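Side-chain contacts in ORF10 (Moritella marina, PDB 6RIW), which probably carries out ketosynthase condensation in polyunsaturated fatty acid synthesis, this piece of the longer protein being its ketosynthase–chain length factor didomain: residues S361-L366 and T371-P376; T820-A825 and H879-S884. One frame throughout, in Å; residues are numbered along the deposited sequence.

In the fold
Contacts 1 and 2 illustrate how elements of two ketosynthase-type regions can be joined by quite different chemistry. Contact 1 lies in the first ketosynthase-type region, contact 2 in the second, on opposite sides of the chain's centre with their own centres about 48 Å apart; they share no helix or strand. The touching residues of both are buried, but contact 1 is nearer the middle of the chain. It joins a short helix to the start of a longer one through aliphatic packing and a bridging water. Contact 2, toward the periphery, where the turn beyond its tyrosine is exposed, ties a helix end to a strand by one direct tyrosine–histidine bond.

Contact 1 (S361-L366 and T371-P376); sequences SVKSNL and TAAGMP
V362 and L366, one helical turn apart, close on the ring of P376, the apolar half of this contact. CG1 of V362 meets P376 CB at 3.8 Å, the two side chains crossing at about a right angle. That branch lies between the backbone N and the carbonyl carbon (chi1 75°), which turns it onto the proline, while CG2 takes the place anti to N. The same ring carbon, P376 CB, is 3.4 Å from L366 CD1, closer than usual van der Waals contact, so the proline is packed firmly by two aliphatic groups.

The polar half is made through water. K363 runs out extended and bends only at its last torsion (chi4 64°), bringing CE to 3.9 Å from A373 CB. Its NZ gives a hydrogen bond to a water at 3.0 Å, and that water donates to A373 O at 2.6 Å; H331 O accepts a further bond from NZ. Within 361-366, S361 O takes both S364 N and S364 OG, the hydroxyl at 2.8 Å, and S361 OG accepts a weak capping bond from K363 N.

K363 opens the KSNLGH motif familiar from beta-ketoacyl synthases, and its H368 lies between the two segments, just ahead of TAAG; the packing sets the two sides of that turn against each other. Strand 358-360 leads into the short helix 363-366, P376 lies in the first turn of helix 374-387, and helix 19-27 lays F22 against both V362 and P376.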
loop_
_atom_site.group_PDB
_atom_site.type_symbol
_atom_site.label_atom_id
_atom_site.label_comp_id
_atom_site.label_asym_id
_atom_site.label_seq_id
_atom_site.Cartn_x
_atom_site.Cartn_y
_atom_site.Cartn_z
ATOM N N SER A 361 -1.358 22.493 13.837
ATOM C CA SER A 361 -1.856 21.233 13.276
ATOM C C SER A 361 -3.172 21.426 12.536
ATOM O O SER A 361 -4.197 21.736 13.152
ATOM C CB SER A 361 -2.047 20.180 14.360
ATOM O OG SER A 361 -2.416 18.951 13.748
ATOM N N VAL A 362 -3.147 21.188 11.223
ATOM C CA VAL A 362 -4.351 21.198 10.403
ATOM C C VAL A 362 -5.231 19.976 10.646
ATOM O O VAL A 362 -6.359 19.912 10.138
ATOM C CB VAL A 362 -3.935 21.297 8.917
ATOM C CG1 VAL A 362 -3.390 19.951 8.427
ATOM C CG2 VAL A 362 -5.093 21.765 8.035
ATOM N N LYS A 363 -4.758 18.990 11.412
ATOM C CA LYS A 363 -5.662 17.918 11.808
ATOM C C LYS A 363 -6.813 18.442 12.660
ATOM O O LYS A 363 -7.885 17.815 12.709
ATOM C CB LYS A 363 -4.878 16.822 12.543
ATOM C CG LYS A 363 -3.817 16.159 11.634
ATOM C CD LYS A 363 -3.281 14.890 12.242
ATOM C CE LYS A 363 -2.337 14.138 11.286
ATOM N NZ LYS A 363 -1.124 14.919 10.973
ATOM N N SER A 364 -6.624 19.594 13.308
ATOM C CA SER A 364 -7.709 20.188 14.087
ATOM C C SER A 364 -8.897 20.532 13.197
ATOM O O SER A 364 -10.053 20.318 13.591
ATOM C CB SER A 364 -7.208 21.435 14.837
ATOM O OG SER A 364 -6.804 22.486 13.959
ATOM N N ASN A 365 -8.636 21.046 11.979
ATOM C CA ASN A 365 -9.720 21.437 11.079
ATOM C C ASN A 365 -10.329 20.246 10.360
ATOM O O ASN A 365 -11.539 20.241 10.098
ATOM C CB ASN A 365 -9.248 22.418 10.001
ATOM C CG ASN A 365 -8.488 23.595 10.548
ATOM O OD1 ASN A 365 -7.324 23.471 10.927
ATOM N ND2 ASN A 365 -9.114 24.769 10.522
ATOM N N LEU A 366 -9.495 19.261 9.976
ATOM C CA LEU A 366 -9.887 18.267 8.982
ATOM C C LEU A 366 -10.044 16.857 9.515
ATOM O O LEU A 366 -10.640 16.021 8.824
ATOM C CB LEU A 366 -8.851 18.194 7.849
ATOM C CG LEU A 366 -8.511 19.462 7.101
ATOM C CD1 LEU A 366 -7.489 19.160 6.021
ATOM C CD2 LEU A 366 -9.776 20.017 6.518
ATOM N N THR A 371 -3.164 8.118 5.104
ATOM C CA THR A 371 -2.060 8.213 4.146
ATOM C C THR A 371 -1.968 9.594 3.517
ATOM O O THR A 371 -0.884 10.001 3.086
ATOM C CB THR A 371 -2.213 7.136 3.074
ATOM O OG1 THR A 371 -3.577 7.081 2.651
ATOM C CG2 THR A 371 -1.844 5.786 3.683
ATOM N N ALA A 372 -3.069 10.343 3.486
ATOM C CA ALA A 372 -3.051 11.675 2.904
ATOM C C ALA A 372 -2.825 12.776 3.933
ATOM O O ALA A 372 -2.949 13.953 3.583
ATOM C CB ALA A 372 -4.369 11.938 2.167
ATOM N N ALA A 373 -2.512 12.430 5.187
ATOM C CA ALA A 373 -2.491 13.443 6.245
ATOM C C ALA A 373 -1.439 14.513 5.996
ATOM O O ALA A 373 -1.639 15.684 6.357
ATOM C CB ALA A 373 -2.252 12.789 7.612
ATOM N N GLY A 374 -0.301 14.139 5.418
ATOM C CA GLY A 374 0.710 15.142 5.166
ATOM C C GLY A 374 0.321 16.149 4.102
ATOM O O GLY A 374 0.888 17.244 4.074
ATOM N N MET A 375 -0.622 15.805 3.217
ATOM C CA MET A 375 -0.959 16.733 2.134
ATOM C C MET A 375 -1.518 18.058 2.653
ATOM O O MET A 375 -0.978 19.116 2.278
ATOM C CB MET A 375 -1.911 16.063 1.137
ATOM C CG MET A 375 -1.292 14.950 0.227
ATOM S SD MET A 375 0.394 15.169 -0.333
ATOM C CE MET A 375 0.184 16.445 -1.555
ATOM N N PRO A 376 -2.564 18.100 3.492
ATOM C CA PRO A 376 -2.996 19.419 4.006
ATOM C C PRO A 376 -1.946 20.104 4.862
ATOM O O PRO A 376 -1.865 21.341 4.855
ATOM C CB PRO A 376 -4.262 19.092 4.818
ATOM C CG PRO A 376 -4.146 17.641 5.161
ATOM C CD PRO A 376 -3.436 17.014 3.994
HETATM O O HOH W 1 -2.223 16.571 8.683
#

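Contact 2 (T820-A825 and H879-S884); sequences TLYPSA and HLILSS
Y822 and I881 have the nearest CA atoms of the two segments, yet these are 12.7 Å apart, so the gap between the end of helix 808-821 and strand 876-884 is spanned by side chains alone. Y822 is the first residue to leave helical geometry and opens a type I turn, closed by A825 N bonding to Y822 O.

With CG beside its backbone N and anti to the carbonyl carbon (chi1 -54°), the phenol projects from the helix end to the strand, where H879 comes from the opposite direction. Y822 OH and H879 NE2 share a hydrogen bond of 2.7 Å, in which either could be the donor. The rings meet rim to rim and neither covers the other: their centroids are 5.8 Å apart, their planes are 12° from parallel, and because they meet edge to edge the hydroxyl lies near the imidazole plane. On its other nitrogen, ND1, H879 is bonded to N869 OD1, so both imidazole nitrogens are engaged and the ring's rotation is fixed. CB of L821 lies over the rim of one face of the phenol, 3.6 Å above the plane. CD1 of I881 reaches to 4.3 Å from Y822 OH, a looser apolar neighbour. A phenylalanine here would probably leave the buried imidazole of H879 hydrogen-bonded through ND1 to N869 but without its partner at NE2.

This is a structural contact in the second ketosynthase-type region, consistent with the chain length factor, away from the magnesium site. Helix 776-790 packs alongside, with A783 against L821 and H879, and L787 against Y822 and I881. Strand 876-884 runs antiparallel to strands 865-870 and 763-772, while its alternate residues L880 and L882 pack on helix 841-854.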
loop_
_atom_site.group_PDB
_atom_site.type_symbol
_atom_site.label_atom_id
_atom_site.label_comp_id
_atom_site.label_asym_id
_atom_site.label_seq_id
_atom_site.Cartn_x
_atom_site.Cartn_y
_atom_site.Cartn_z
ATOM N N THR A 820 13.435 -12.014 -30.887
ATOM C CA THR A 820 14.055 -10.999 -31.733
ATOM C C THR A 820 15.250 -10.349 -31.045
ATOM O O THR A 820 16.305 -10.157 -31.663
ATOM C CB THR A 820 13.017 -9.942 -32.101
ATOM O OG1 THR A 820 11.929 -10.582 -32.784
ATOM C CG2 THR A 820 13.619 -8.872 -32.985
ATOM N N LEU A 821 15.091 -9.983 -29.771
ATOM C CA LEU A 821 16.184 -9.379 -29.016
ATOM C C LEU A 821 17.333 -10.353 -28.828
ATOM O O LEU A 821 18.505 -9.981 -28.960
ATOM C CB LEU A 821 15.679 -8.924 -27.643
ATOM C CG LEU A 821 14.876 -7.628 -27.637
ATOM C CD1 LEU A 821 14.012 -7.509 -26.371
ATOM C CD2 LEU A 821 15.811 -6.430 -27.767
ATOM N N TYR A 822 17.012 -11.598 -28.509
ATOM C CA TYR A 822 17.967 -12.570 -27.988
ATOM C C TYR A 822 17.819 -13.879 -28.753
ATOM O O TYR A 822 17.423 -14.903 -28.179
ATOM C CB TYR A 822 17.727 -12.806 -26.497
ATOM C CG TYR A 822 17.711 -11.574 -25.614
ATOM C CD1 TYR A 822 18.866 -10.826 -25.419
ATOM C CD2 TYR A 822 16.546 -11.189 -24.923
ATOM C CE1 TYR A 822 18.876 -9.713 -24.581
ATOM C CE2 TYR A 822 16.539 -10.067 -24.096
ATOM C CZ TYR A 822 17.719 -9.342 -23.915
ATOM O OH TYR A 822 17.752 -8.230 -23.093
ATOM N N PRO A 823 18.143 -13.886 -30.054
ATOM C CA PRO A 823 17.819 -15.064 -30.886
ATOM C C PRO A 823 18.541 -16.334 -30.478
ATOM O O PRO A 823 18.025 -17.429 -30.731
ATOM C CB PRO A 823 18.223 -14.618 -32.303
ATOM C CG PRO A 823 19.218 -13.551 -32.092
ATOM C CD PRO A 823 18.784 -12.818 -30.831
ATOM N N SER A 824 19.698 -16.236 -29.832
ATOM C CA SER A 824 20.437 -17.424 -29.440
ATOM C C SER A 824 20.210 -17.834 -27.985
ATOM O O SER A 824 20.774 -18.844 -27.549
ATOM C CB SER A 824 21.937 -17.214 -29.710
ATOM O OG SER A 824 22.512 -16.332 -28.768
ATOM N N ALA A 825 19.377 -17.116 -27.232
ATOM C CA ALA A 825 19.200 -17.407 -25.813
ATOM C C ALA A 825 17.958 -18.262 -25.574
ATOM O O ALA A 825 16.914 -18.040 -26.188
ATOM C CB ALA A 825 19.100 -16.106 -25.015
ATOM N N HIS A 879 12.783 -4.419 -17.533
ATOM C CA HIS A 879 13.807 -5.330 -18.036
ATOM C C HIS A 879 15.046 -5.224 -17.159
ATOM O O HIS A 879 15.509 -4.113 -16.868
ATOM C CB HIS A 879 14.152 -5.012 -19.498
ATOM C CG HIS A 879 14.570 -6.211 -20.302
ATOM N ND1 HIS A 879 13.669 -7.114 -20.836
ATOM C CD2 HIS A 879 15.801 -6.637 -20.680
ATOM C CE1 HIS A 879 14.334 -8.051 -21.496
ATOM N NE2 HIS A 879 15.630 -7.781 -21.420
ATOM N N LEU A 880 15.572 -6.371 -16.735
ATOM C CA LEU A 880 16.714 -6.401 -15.829
ATOM C C LEU A 880 17.824 -7.240 -16.434
ATOM O O LEU A 880 17.562 -8.221 -17.137
ATOM C CB LEU A 880 16.363 -7.004 -14.466
ATOM C CG LEU A 880 15.367 -6.252 -13.598
ATOM C CD1 LEU A 880 13.954 -6.588 -14.018
ATOM C CD2 LEU A 880 15.579 -6.646 -12.127
ATOM N N ILE A 881 19.060 -6.872 -16.122
ATOM C CA ILE A 881 20.228 -7.691 -16.451
ATOM C C ILE A 881 20.906 -8.069 -15.144
ATOM O O ILE A 881 21.268 -7.189 -14.359
ATOM C CB ILE A 881 21.225 -6.949 -17.361
ATOM C CG1 ILE A 881 20.570 -6.492 -18.671
ATOM C CG2 ILE A 881 22.444 -7.831 -17.592
ATOM C CD1 ILE A 881 20.037 -7.662 -19.552
ATOM N N LEU A 882 21.073 -9.367 -14.907
ATOM C CA LEU A 882 21.806 -9.867 -13.755
ATOM C C LEU A 882 23.053 -10.583 -14.255
ATOM O O LEU A 882 23.058 -11.129 -15.363
ATOM C CB LEU A 882 20.964 -10.847 -12.930
ATOM C CG LEU A 882 20.036 -10.215 -11.891
ATOM C CD1 LEU A 882 18.911 -9.412 -12.586
ATOM C CD2 LEU A 882 19.476 -11.295 -10.976
ATOM N N SER A 883 24.105 -10.602 -13.435
ATOM C CA SER A 883 25.356 -11.197 -13.899
ATOM C C SER A 883 25.981 -12.024 -12.789
ATOM O O SER A 883 25.779 -11.757 -11.601
ATOM C CB SER A 883 26.314 -10.107 -14.418
ATOM O OG SER A 883 26.821 -9.335 -13.345
ATOM N N SER A 884 26.712 -13.068 -13.186
ATOM C CA SER A 884 27.389 -13.905 -12.218
ATOM C C SER A 884 28.579 -13.163 -11.623
ATOM O O SER A 884 29.082 -12.186 -12.184
ATOM C CB SER A 884 27.850 -15.218 -12.864
ATOM O OG SER A 884 28.670 -14.952 -13.987
#